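Local coordinates for spore germination protein B3 (Bacillus subtilis subsp. subtilis, PDB 3N54) that takes part in the spore germination response to the mixture of L-asparagine, glucose, fructose and potassium ions, as a lipoprotein component of a germinant receptor, at residues A[206-211]-A[302-307]; A[161-166]-A[306-311]. All coordinates share one frame; numbering follows the deposited sequence.

Contact 1: residues A[206-211]-A[302-307]; sequences WVMGTI and DPVFLS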
# COMPACT_ATOMS: atom_id res chain seq x y z
N TRP A 206 -3.97 -13.75 4.80
CA TRP A 206 -4.64 -15.00 5.19
C TRP A 206 -4.42 -15.28 6.67
O TRP A 206 -5.37 -15.55 7.41
CB TRP A 206 -4.08 -16.16 4.37
CG TRP A 206 -4.90 -17.43 4.33
CD1 TRP A 206 -5.59 -18.01 5.36
CD2 TRP A 206 -5.05 -18.31 3.21
NE1 TRP A 206 -6.18 -19.18 4.94
CE2 TRP A 206 -5.86 -19.38 3.62
CE3 TRP A 206 -4.58 -18.28 1.89
CZ2 TRP A 206 -6.22 -20.42 2.76
CZ3 TRP A 206 -4.93 -19.32 1.04
CH2 TRP A 206 -5.74 -20.38 1.48
N VAL A 207 -3.16 -15.21 7.08
CA VAL A 207 -2.78 -15.50 8.46
C VAL A 207 -3.30 -14.43 9.43
O VAL A 207 -3.70 -14.76 10.54
CB VAL A 207 -1.24 -15.65 8.58
CG1 VAL A 207 -0.83 -15.88 10.03
CG2 VAL A 207 -0.76 -16.81 7.71
N MET A 208 -3.31 -13.18 8.99
CA MET A 208 -3.80 -12.07 9.82
C MET A 208 -5.33 -12.00 9.88
O MET A 208 -5.87 -11.26 10.69
CB MET A 208 -3.23 -10.74 9.34
CG MET A 208 -1.72 -10.64 9.45
SD MET A 208 -1.09 -10.86 11.12
CE MET A 208 -1.85 -9.46 11.93
N GLY A 209 -6.02 -12.74 9.02
CA GLY A 209 -7.49 -12.79 9.05
C GLY A 209 -8.20 -11.70 8.28
O GLY A 209 -9.42 -11.59 8.35
N THR A 210 -7.45 -10.90 7.52
CA THR A 210 -8.03 -9.84 6.71
C THR A 210 -8.39 -10.31 5.30
O THR A 210 -8.90 -9.53 4.50
CB THR A 210 -7.06 -8.65 6.59
OG1 THR A 210 -5.78 -9.13 6.14
CG2 THR A 210 -6.91 -7.96 7.93
N ILE A 211 -8.11 -11.57 4.99
CA ILE A 211 -8.38 -12.12 3.66
C ILE A 211 -9.88 -12.31 3.44
O ILE A 211 -10.60 -12.71 4.35
CB ILE A 211 -7.65 -13.47 3.44
CG1 ILE A 211 -7.64 -13.85 1.96
CG2 ILE A 211 -8.28 -14.57 4.29
CD1 ILE A 211 -6.56 -14.87 1.60
N ASP A 302 6.53 -3.64 11.25
CA ASP A 302 5.26 -4.35 11.37
C ASP A 302 4.20 -3.49 10.68
O ASP A 302 3.73 -2.51 11.27
CB ASP A 302 4.94 -4.58 12.85
CG ASP A 302 3.45 -4.80 13.13
OD1 ASP A 302 2.70 -5.23 12.22
OD2 ASP A 302 3.02 -4.56 14.29
N PRO A 303 3.84 -3.83 9.43
CA PRO A 303 2.84 -3.06 8.69
C PRO A 303 1.44 -3.67 8.75
O PRO A 303 0.59 -3.34 7.92
CB PRO A 303 3.37 -3.14 7.26
CG PRO A 303 4.01 -4.52 7.18
CD PRO A 303 4.38 -4.92 8.60
N VAL A 304 1.20 -4.56 9.71
CA VAL A 304 -0.08 -5.25 9.80
C VAL A 304 -0.72 -5.13 11.19
O VAL A 304 -1.56 -5.95 11.57
CB VAL A 304 0.07 -6.74 9.39
CG1 VAL A 304 0.31 -6.84 7.90
CG2 VAL A 304 1.18 -7.40 10.17
N PHE A 305 -0.32 -4.10 11.93
CA PHE A 305 -0.94 -3.74 13.20
C PHE A 305 -0.89 -4.86 14.27
O PHE A 305 -1.79 -4.96 15.10
CB PHE A 305 -2.37 -3.27 12.95
CG PHE A 305 -2.46 -2.20 11.89
CD1 PHE A 305 -2.68 -2.53 10.56
CD2 PHE A 305 -2.29 -0.86 12.21
CE1 PHE A 305 -2.73 -1.56 9.58
CE2 PHE A 305 -2.35 0.12 11.24
CZ PHE A 305 -2.57 -0.23 9.93
N LEU A 306 0.17 -5.67 14.25
CA LEU A 306 0.37 -6.68 15.30
C LEU A 306 0.49 -5.97 16.65
O LEU A 306 0.08 -6.51 17.67
CB LEU A 306 1.61 -7.55 15.06
CG LEU A 306 1.53 -8.83 14.21
CD1 LEU A 306 0.38 -9.74 14.65
CD2 LEU A 306 1.39 -8.50 12.76
N SER A 307 1.09 -4.78 16.63
CA SER A 307 1.21 -3.94 17.83
C SER A 307 -0.10 -3.78 18.59
O SER A 307 -0.11 -3.78 19.82
CB SER A 307 1.71 -2.55 17.43
OG SER A 307 0.88 -1.99 16.43

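Contact 2: residues A[161-166]-A[306-311]; sequences NGYSYL and LSDHIR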
# COMPACT_ATOMS: atom_id res chain seq x y z
N ASN A 161 -0.38 8.88 13.16
CA ASN A 161 -0.31 8.18 14.44
C ASN A 161 0.88 7.24 14.57
O ASN A 161 0.98 6.49 15.54
CB ASN A 161 -1.63 7.45 14.70
CG ASN A 161 -2.80 8.41 14.95
OD1 ASN A 161 -3.58 8.22 15.88
ND2 ASN A 161 -2.90 9.45 14.14
N GLY A 162 1.80 7.29 13.61
CA GLY A 162 3.04 6.52 13.68
C GLY A 162 2.93 5.03 13.37
O GLY A 162 3.65 4.22 13.94
N TYR A 163 2.03 4.68 12.45
CA TYR A 163 1.87 3.28 12.05
C TYR A 163 2.54 3.00 10.72
O TYR A 163 2.51 3.84 9.82
CB TYR A 163 0.40 2.91 11.92
CG TYR A 163 -0.29 2.70 13.23
CD1 TYR A 163 -0.26 1.46 13.87
CD2 TYR A 163 -0.97 3.73 13.85
CE1 TYR A 163 -0.89 1.26 15.08
CE2 TYR A 163 -1.60 3.55 15.06
CZ TYR A 163 -1.56 2.31 15.67
OH TYR A 163 -2.19 2.13 16.87
N SER A 164 3.16 1.83 10.63
CA SER A 164 3.59 1.28 9.36
C SER A 164 2.36 0.59 8.79
O SER A 164 1.50 0.13 9.53
CB SER A 164 4.74 0.29 9.52
OG SER A 164 5.94 0.94 9.90
N TYR A 165 2.26 0.53 7.47
CA TYR A 165 1.09 -0.08 6.83
C TYR A 165 1.36 -0.48 5.39
O TYR A 165 2.39 -0.13 4.81
CB TYR A 165 -0.10 0.89 6.88
CG TYR A 165 0.15 2.22 6.22
CD1 TYR A 165 0.77 3.25 6.92
CD2 TYR A 165 -0.22 2.45 4.90
CE1 TYR A 165 1.00 4.48 6.32
CE2 TYR A 165 0.02 3.68 4.29
CZ TYR A 165 0.63 4.69 5.00
OH TYR A 165 0.87 5.90 4.41
N LEU A 166 0.42 -1.24 4.83
CA LEU A 166 0.52 -1.69 3.46
C LEU A 166 -0.40 -0.86 2.56
O LEU A 166 -1.43 -0.36 3.00
CB LEU A 166 0.17 -3.17 3.36
CG LEU A 166 1.04 -4.17 4.14
CD1 LEU A 166 0.48 -5.59 4.00
CD2 LEU A 166 2.50 -4.12 3.70
N LEU A 306 0.17 -5.67 14.25
CA LEU A 306 0.37 -6.68 15.30
C LEU A 306 0.49 -5.97 16.65
O LEU A 306 0.08 -6.51 17.67
CB LEU A 306 1.61 -7.55 15.06
CG LEU A 306 1.53 -8.83 14.21
CD1 LEU A 306 0.38 -9.74 14.65
CD2 LEU A 306 1.39 -8.50 12.76
N SER A 307 1.09 -4.78 16.63
CA SER A 307 1.21 -3.94 17.83
C SER A 307 -0.10 -3.78 18.59
O SER A 307 -0.11 -3.78 19.82
CB SER A 307 1.71 -2.55 17.43
OG SER A 307 0.88 -1.99 16.43
N ASP A 308 -1.20 -3.64 17.86
CA ASP A 308 -2.51 -3.43 18.49
C ASP A 308 -2.95 -4.59 19.38
O ASP A 308 -3.65 -4.38 20.37
CB ASP A 308 -3.58 -3.16 17.42
CG ASP A 308 -3.43 -1.79 16.78
OD1 ASP A 308 -2.79 -0.90 17.39
OD2 ASP A 308 -3.97 -1.60 15.67
N HIS A 309 -2.53 -5.80 19.04
CA HIS A 309 -2.91 -6.98 19.83
C HIS A 309 -2.23 -7.02 21.19
O HIS A 309 -2.84 -7.46 22.17
CB HIS A 309 -2.66 -8.26 19.04
CG HIS A 309 -3.56 -8.39 17.84
ND1 HIS A 309 -4.82 -8.93 17.92
CD2 HIS A 309 -3.38 -8.02 16.55
CE1 HIS A 309 -5.38 -8.90 16.72
NE2 HIS A 309 -4.53 -8.35 15.88
N ILE A 310 -0.98 -6.55 21.28
CA ILE A 310 -0.30 -6.49 22.57
C ILE A 310 -0.78 -5.27 23.38
O ILE A 310 -0.70 -5.27 24.60
CB ILE A 310 1.24 -6.50 22.46
CG1 ILE A 310 1.78 -5.22 21.82
CG2 ILE A 310 1.72 -7.72 21.66
CD1 ILE A 310 3.29 -5.16 21.83
N ARG A 311 -1.28 -4.25 22.70
CA ARG A 311 -1.86 -3.08 23.37
C ARG A 311 -3.12 -3.47 24.16
O ARG A 311 -3.31 -3.03 25.28
CB ARG A 311 -2.18 -1.96 22.37
CG ARG A 311 -2.89 -0.75 22.97
CD ARG A 311 -3.06 0.38 21.96
NE ARG A 311 -3.78 -0.04 20.76
CZ ARG A 311 -5.10 -0.20 20.68
NH1 ARG A 311 -5.89 0.01 21.73
NH2 ARG A 311 -5.65 -0.59 19.53

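Contact 1: residues A[206-211]-A[302-307]
The C-terminal end of helix 198-208 meets the Asx turn that leads into helix 306-313, where Met208 reaches across to Val304 and Leu306. Its chain is bent at both chi2 (-58°) and chi3 (-63°), which curls SD and the methyl CE over the branches of Leu306. Met208 CE lies 3.5 Å from Leu306 CD1 and as near to Leu306 CD2, and Met208 SD is 4.0 Å from Leu306 CD1. Met208 CE also touches the valine, 3.5 Å from the carbonyl oxygen Val304 O. Behind this surface Asp302 organises the backbone. Asp302 OD1 accepts from Val304 N at 3.0 Å, 33° out of the carboxylate plane, and more weakly from Leu306 N, while Asp302 OD2 takes Ser307 N at 3.0 Å and is also bonded to Trp325 NE1. In the other segment Gly209, at positive phi, closes helix 198-208 in a Schellman motif. Met208 also touches Ile236 and Leu306 touches Phe247, both on the neighbouring sheet. With 136 Å² buried and no hydrogen bond identified between the two segments, the contact is mainly apolar in character; the carboxylate of Asp302 probably fixes the turn that presents Val304 and Leu306 to the Met208 side chain.

Contact 2: residues A[161-166]-A[306-311]
Tyr163 and Asp308 carry most of this contact, with Ser307 at the ring's rim. The phenol OH of Tyr163 donates to Asp308 OD1 at 3.1 Å, meeting the syn lone pair, the side of the other carboxylate oxygen. Ring and carboxylate planes are 66° apart, and Asp308 OD1 lies near the ring plane, 3.7 Å from Tyr163 CE1. Ser307 OG comes to the same edge, 3.9 Å from Tyr163 CE1. A chi1 of -76° sets the Tyr163 ring beside its own backbone N and lets its hydroxyl end reach helix 306-313. The tyrosine follows directly on a Schellman motif: Gly162, at positive phi, is its C-prime residue, and Tyr163 N bonds back to Tyr158 O as helix 152-160 ends. From there the chain runs into strand 165-172, so the ring projects from a helix-to-strand connection onto the first turn of a helix in the C-terminal family region. An alanine here removes the phenol, and is likely to leave Asp308 OD1 relying on Arg311 and to open a gap beside Ser307 OG. That second partner lies within the helix, Asp308 OD1 forming a salt bridge to Arg311 NH2 at 3.6 Å.

In the fold
Contacts 1 and 2 have centres about 9 Å apart and share Leu306 and Ser307 of helix 306-313. Their first segments are well separated in the chain: 161-166 runs into strand 165-172 of the five-stranded mixed sheet, whereas 206-211 covers the end of helix 198-208 and the loop after it, ahead of strand 215-220 of the four-stranded one. Both then close on the region 302-311. The two also touch directly, through Phe305 CD2 and Tyr163 CD1 (3.5 Å) and through Pro303 CB and Leu166 CD2 (3.8 Å). Contact 1 lies wholly within the C-terminal family region; contact 2 links that region to the N-terminal one, consistent with an interface between these two parts of the protein.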